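Local atomic coordinates of UDP-N-Acetylenolpyruvylglucosamine Reductase (Thermus caldophilus, PDB entry 2GQT), a protein that catalyses the FAD-dependent, probably NADPH-driven reduction of UDP-N-acetylenolpyruvylglucosamine to UDP-N-acetylmuramate in bacterial cell wall synthesis. Residues 103-108 with 117-122; 234-239 with 249-254. All blocks are in the same frame, centred on the assembly; numbering follows the deposited sequence.

Contact 1 of 2, residues 103-108 with 117-122; sequences LGIPAQ and AGTRFG. With FAD (flavin-adenine dinucleotide), chain C.
I105 touches A117 and the flavin at once: its CG2 lies 3.8 Å from A117 CB, while its other branch lies over the pyrimidine ring of FAD. I105 CG1 stands 3.6 Å from FAD C4, and I105 CD1 continues over N3 to within 3.8 Å of G118 N. CG2 is anti to the backbone N (chi1 -55°, measured to CG1), which points it to A117. No hydrogen bond joins 103-108 to 117-122; both segments bond to the cofactor instead, lining its pocket in the FAD-binding domain of this MurB-family enzyme. G118 O receives FAD N3 at 2.7 Å in a nearly straight bond (178°), and G118 N donates to FAD O2 at 3.0 Å. P106 CG extends the cover on the isoalloxazine face, 3.5 Å from FAD C8. At the far end, Q108 N donates to FAD O1P (2.9 Å) from the N-cap position of helix 109-114. R152, probably an active-site residue, has its side chain close to G118. Apolar cover on one face and backbone pairing at O2 and N3 probably help to fix the flavin's position and tilt, and the donor to O2 would probably help the reduced ring bear negative charge.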
# COMPACT_ATOMS: atom_id res chain seq x y z
N LEU A 103 11.36 -3.96 -3.11
CA LEU A 103 11.48 -4.89 -1.99
C LEU A 103 11.13 -4.20 -0.68
O LEU A 103 11.55 -3.06 -0.42
CB LEU A 103 12.90 -5.46 -1.92
CG LEU A 103 13.22 -6.48 -0.82
CD1 LEU A 103 12.43 -7.78 -1.02
CD2 LEU A 103 14.70 -6.78 -0.79
N GLY A 104 10.36 -4.90 0.15
CA GLY A 104 10.01 -4.38 1.46
C GLY A 104 8.73 -3.56 1.50
O GLY A 104 8.35 -3.07 2.56
N ILE A 105 8.06 -3.44 0.36
CA ILE A 105 6.78 -2.73 0.29
C ILE A 105 5.64 -3.76 0.28
O ILE A 105 5.45 -4.46 -0.71
CB ILE A 105 6.69 -1.85 -0.97
CG1 ILE A 105 7.88 -0.89 -1.02
CG2 ILE A 105 5.35 -1.08 -0.95
CD1 ILE A 105 7.96 -0.05 -2.28
N PRO A 106 4.88 -3.86 1.38
CA PRO A 106 3.89 -4.93 1.51
C PRO A 106 2.54 -4.57 0.86
O PRO A 106 1.50 -4.55 1.52
CB PRO A 106 3.77 -5.08 3.03
CG PRO A 106 3.95 -3.71 3.53
CD PRO A 106 4.94 -3.03 2.60
N ALA A 107 2.58 -4.30 -0.44
CA ALA A 107 1.44 -3.81 -1.19
C ALA A 107 0.83 -4.90 -2.06
O ALA A 107 1.53 -5.82 -2.50
CB ALA A 107 1.91 -2.69 -2.10
N GLN A 108 -0.46 -4.77 -2.37
CA GLN A 108 -0.96 -5.37 -3.60
C GLN A 108 -0.54 -4.48 -4.77
O GLN A 108 -0.31 -3.27 -4.60
CB GLN A 108 -2.48 -5.49 -3.59
CG GLN A 108 -3.00 -6.65 -2.76
CD GLN A 108 -4.50 -6.76 -2.81
OE1 GLN A 108 -5.15 -6.20 -3.70
NE2 GLN A 108 -5.06 -7.51 -1.86
N ALA A 117 4.09 3.42 -5.13
CA ALA A 117 4.97 3.03 -4.03
C ALA A 117 6.42 2.97 -4.50
O ALA A 117 6.70 2.54 -5.62
CB ALA A 117 4.54 1.71 -3.44
N GLY A 118 7.33 3.40 -3.64
CA GLY A 118 8.73 3.40 -4.01
C GLY A 118 9.71 3.65 -2.89
O GLY A 118 9.34 3.86 -1.74
N THR A 119 10.98 3.58 -3.27
CA THR A 119 12.11 3.79 -2.37
C THR A 119 13.10 4.69 -3.11
O THR A 119 12.82 5.13 -4.23
CB THR A 119 12.80 2.45 -2.03
OG1 THR A 119 13.38 1.91 -3.22
CG2 THR A 119 11.81 1.46 -1.43
N ARG A 120 14.26 4.95 -2.50
CA ARG A 120 15.31 5.73 -3.17
C ARG A 120 15.83 5.03 -4.43
O ARG A 120 16.52 5.64 -5.24
CB ARG A 120 16.47 6.02 -2.21
CG ARG A 120 17.33 4.81 -1.82
CD ARG A 120 18.66 5.23 -1.19
NE ARG A 120 18.47 5.76 0.15
CZ ARG A 120 18.83 5.15 1.28
NH1 ARG A 120 19.44 3.97 1.24
NH2 ARG A 120 18.59 5.73 2.44
N PHE A 121 15.50 3.75 -4.56
CA PHE A 121 16.00 2.91 -5.65
C PHE A 121 15.12 2.94 -6.90
O PHE A 121 15.62 2.81 -8.03
CB PHE A 121 16.21 1.48 -5.15
CG PHE A 121 17.08 1.40 -3.92
CD1 PHE A 121 16.51 1.23 -2.66
CD2 PHE A 121 18.46 1.50 -4.02
CE1 PHE A 121 17.30 1.16 -1.52
CE2 PHE A 121 19.26 1.43 -2.88
CZ PHE A 121 18.68 1.25 -1.63
N GLY A 122 13.82 3.11 -6.70
CA GLY A 122 12.84 3.05 -7.78
C GLY A 122 11.43 3.15 -7.26
O GLY A 122 11.19 3.02 -6.05
PA FAD C . -4.05 -0.15 0.78
O1A FAD C . -3.39 0.34 2.00
O2A FAD C . -5.00 -1.28 0.84
O5B FAD C . -4.78 1.04 0.03
C5B FAD C . -4.08 2.27 -0.19
C4B FAD C . -4.82 3.11 -1.21
O4B FAD C . -4.80 2.42 -2.48
C3B FAD C . -6.29 3.36 -0.88
O3B FAD C . -6.65 4.63 -1.41
C2B FAD C . -6.99 2.25 -1.66
O2B FAD C . -8.34 2.57 -1.97
C1B FAD C . -6.16 2.22 -2.92
N9A FAD C . -6.21 0.96 -3.69
C8A FAD C . -5.84 -0.26 -3.25
N7A FAD C . -6.00 -1.14 -4.25
C5A FAD C . -6.44 -0.47 -5.32
C6A FAD C . -6.81 -0.83 -6.63
N6A FAD C . -6.73 -2.09 -7.08
N1A FAD C . -7.23 0.14 -7.46
C2A FAD C . -7.33 1.41 -7.05
N3A FAD C . -7.02 1.80 -5.82
C4A FAD C . -6.58 0.86 -4.96
N1 FAD C . 5.22 2.78 0.72
C2 FAD C . 6.17 3.23 -0.16
O2 FAD C . 5.86 3.97 -1.08
N3 FAD C . 7.51 2.86 0.01
C4 FAD C . 7.90 2.02 1.04
O4 FAD C . 9.09 1.71 1.16
C4X FAD C . 6.92 1.56 1.92
N5 FAD C . 7.28 0.73 2.98
C5X FAD C . 6.28 0.22 3.82
C6 FAD C . 6.63 -0.67 4.83
C7 FAD C . 5.67 -1.21 5.68
C7M FAD C . 6.08 -2.19 6.78
C8 FAD C . 4.33 -0.84 5.50
C8M FAD C . 3.25 -1.41 6.43
C9 FAD C . 3.98 0.06 4.50
C9A FAD C . 4.94 0.60 3.65
N10 FAD C . 4.60 1.50 2.63
C10 FAD C . 5.59 1.95 1.75
C1' FAD C . 3.21 2.01 2.46
C2' FAD C . 2.34 1.08 1.62
O2' FAD C . 2.90 -0.25 1.57
C3' FAD C . 2.16 1.57 0.18
O3' FAD C . 1.50 2.84 0.18
C4' FAD C . 1.38 0.56 -0.68
O4' FAD C . 1.44 0.97 -2.05
C5' FAD C . -0.08 0.41 -0.26
O5' FAD C . -0.60 -0.69 -1.01
P FAD C . -1.77 -1.58 -0.38
O1P FAD C . -2.12 -2.59 -1.40
O2P FAD C . -1.46 -2.01 1.00
O3P FAD C . -2.94 -0.47 -0.36

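Contact 2 of 2, residues 234-239 with 249-254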
# COMPACT_ATOMS: atom_id res chain seq x y z
N ASN A 234 9.61 7.39 12.55
CA ASN A 234 8.50 7.54 11.61
C ASN A 234 7.57 6.33 11.55
O ASN A 234 6.80 6.17 10.60
CB ASN A 234 9.01 7.90 10.20
CG ASN A 234 7.98 8.69 9.39
OD1 ASN A 234 7.00 9.20 9.94
ND2 ASN A 234 8.20 8.77 8.08
N PHE A 235 7.63 5.47 12.56
CA PHE A 235 6.72 4.35 12.66
C PHE A 235 5.91 4.41 13.95
O PHE A 235 6.47 4.56 15.05
CB PHE A 235 7.46 3.02 12.55
CG PHE A 235 7.95 2.72 11.16
CD1 PHE A 235 9.11 3.32 10.67
CD2 PHE A 235 7.26 1.84 10.34
CE1 PHE A 235 9.56 3.06 9.38
CE2 PHE A 235 7.71 1.56 9.05
CZ PHE A 235 8.86 2.18 8.57
N ILE A 236 4.59 4.35 13.81
CA ILE A 236 3.72 4.16 14.95
C ILE A 236 3.31 2.70 14.95
O ILE A 236 2.83 2.15 13.94
CB ILE A 236 2.49 5.10 14.92
CG1 ILE A 236 2.97 6.53 15.16
CG2 ILE A 236 1.45 4.66 15.97
CD1 ILE A 236 1.94 7.61 14.81
N VAL A 237 3.51 2.06 16.09
CA VAL A 237 3.24 0.65 16.19
C VAL A 237 2.07 0.35 17.14
O VAL A 237 1.77 1.12 18.08
CB VAL A 237 4.52 -0.14 16.55
CG1 VAL A 237 5.60 0.06 15.47
CG2 VAL A 237 5.05 0.30 17.91
N ASN A 238 1.40 -0.76 16.86
CA ASN A 238 0.27 -1.25 17.62
C ASN A 238 0.76 -2.36 18.55
O ASN A 238 1.14 -3.43 18.09
CB ASN A 238 -0.80 -1.76 16.64
CG ASN A 238 -2.07 -2.28 17.31
OD1 ASN A 238 -3.05 -2.58 16.62
ND2 ASN A 238 -2.06 -2.39 18.63
N LEU A 239 0.78 -2.08 19.85
CA LEU A 239 1.33 -3.01 20.84
C LEU A 239 0.35 -4.13 21.23
O LEU A 239 0.71 -5.02 22.00
CB LEU A 239 1.81 -2.26 22.08
CG LEU A 239 2.97 -1.28 21.86
CD1 LEU A 239 3.23 -0.49 23.13
CD2 LEU A 239 4.25 -1.98 21.43
N GLU A 249 -4.49 10.35 18.26
CA GLU A 249 -3.99 11.18 19.35
C GLU A 249 -2.47 11.29 19.31
O GLU A 249 -1.91 12.38 19.47
CB GLU A 249 -4.44 10.64 20.69
CG GLU A 249 -4.16 11.59 21.84
CD GLU A 249 -4.78 11.15 23.14
OE1 GLU A 249 -4.21 11.47 24.21
OE2 GLU A 249 -5.84 10.48 23.11
N LEU A 250 -1.79 10.18 19.07
CA LEU A 250 -0.35 10.19 18.94
C LEU A 250 0.12 11.02 17.75
O LEU A 250 1.10 11.76 17.85
CB LEU A 250 0.16 8.76 18.83
CG LEU A 250 1.66 8.54 18.90
CD1 LEU A 250 2.27 9.16 20.17
CD2 LEU A 250 1.93 7.05 18.84
N VAL A 251 -0.60 10.91 16.63
CA VAL A 251 -0.34 11.75 15.46
C VAL A 251 -0.41 13.24 15.82
O VAL A 251 0.49 14.02 15.48
CB VAL A 251 -1.29 11.40 14.29
CG1 VAL A 251 -1.27 12.45 13.20
CG2 VAL A 251 -0.92 10.04 13.71
N ARG A 252 -1.47 13.63 16.52
CA ARG A 252 -1.64 15.01 16.94
C ARG A 252 -0.51 15.46 17.88
O ARG A 252 -0.05 16.60 17.81
CB ARG A 252 -3.00 15.22 17.59
CG ARG A 252 -4.16 15.19 16.61
CD ARG A 252 -5.43 15.76 17.23
NE ARG A 252 -5.79 15.07 18.47
CZ ARG A 252 -6.47 13.93 18.53
NH1 ARG A 252 -6.89 13.33 17.42
NH2 ARG A 252 -6.74 13.39 19.70
N ARG A 253 -0.05 14.55 18.74
CA ARG A 253 1.05 14.86 19.63
C ARG A 253 2.33 15.17 18.86
O ARG A 253 3.05 16.11 19.20
CB ARG A 253 1.27 13.72 20.62
CG ARG A 253 0.14 13.55 21.63
CD ARG A 253 0.38 14.42 22.85
NE ARG A 253 1.40 13.80 23.69
CZ ARG A 253 2.38 14.46 24.29
NH1 ARG A 253 2.48 15.78 24.12
NH2 ARG A 253 3.26 13.80 25.03
N VAL A 254 2.59 14.40 17.80
CA VAL A 254 3.75 14.68 16.95
C VAL A 254 3.58 16.03 16.25
O VAL A 254 4.52 16.82 16.18
CB VAL A 254 4.02 13.56 15.90
CG1 VAL A 254 5.14 13.96 14.93
CG2 VAL A 254 4.35 12.25 16.59
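I236 and L250 reach toward each other tip to tip, with I236 CG2 3.8 Å from L250 CD2. The same methyl of L250 also meets the other branch, I236 CG1 being 3.9 Å from L250 CD2. V251 crosses I236 at about a right angle, and its CG2 meets I236 CD1 at 3.9 Å. L250 gets there because its CG is anti to the backbone N (chi1 -170°), which carries the leucine out from the helix toward the strand. The closest CA pair, I236 and L250, is 8.3 Å apart, and no hydrogen bond crosses. An alanine at I236 is likely to leave L250 CD2 and V251 CG2 without their partner and open a gap between strand and helix. The contact thus packs helix 244-257 on the edge strand of a small three-stranded antiparallel sheet in the reductase's C-terminal domain. In the next shell, I228 on the adjacent strand touches L250 and V254, so 226-228 and 236-238 present a shared apolar surface to the helix. Backbone bonds from V237 to M227 and from F235 to S229 hold the strand in that sheet. Beyond F235, N234 OD1 bonds F201 N, and the side chain of N234 also touches C199, the probable proton donor. With three buried aliphatic side chains and no polar pair between them, helix and strand are probably held here by shape and exclusion of water rather than by directional bonds.

From the N terminus, the chain leaves strand 96-97, runs through loop 103-108 and turns through helix 109-114 before 117-122 comes back beside it: contact 1 closes this loop, in the FAD-binding domain. Well after contact 1 has closed, contact 2 closes the connection from strand 236-238 into helix 244-257, in the C-terminal domain. The two are therefore in series, neither nested nor crossed, and each joins segments only 9 or 10 residues apart. The centres of contact 1 and contact 2 lie about 22 Å apart, and the two do not touch. Contact 1 ties a loop to a short hairpin beside FAD; contact 2 ties a three-stranded sheet to a helix.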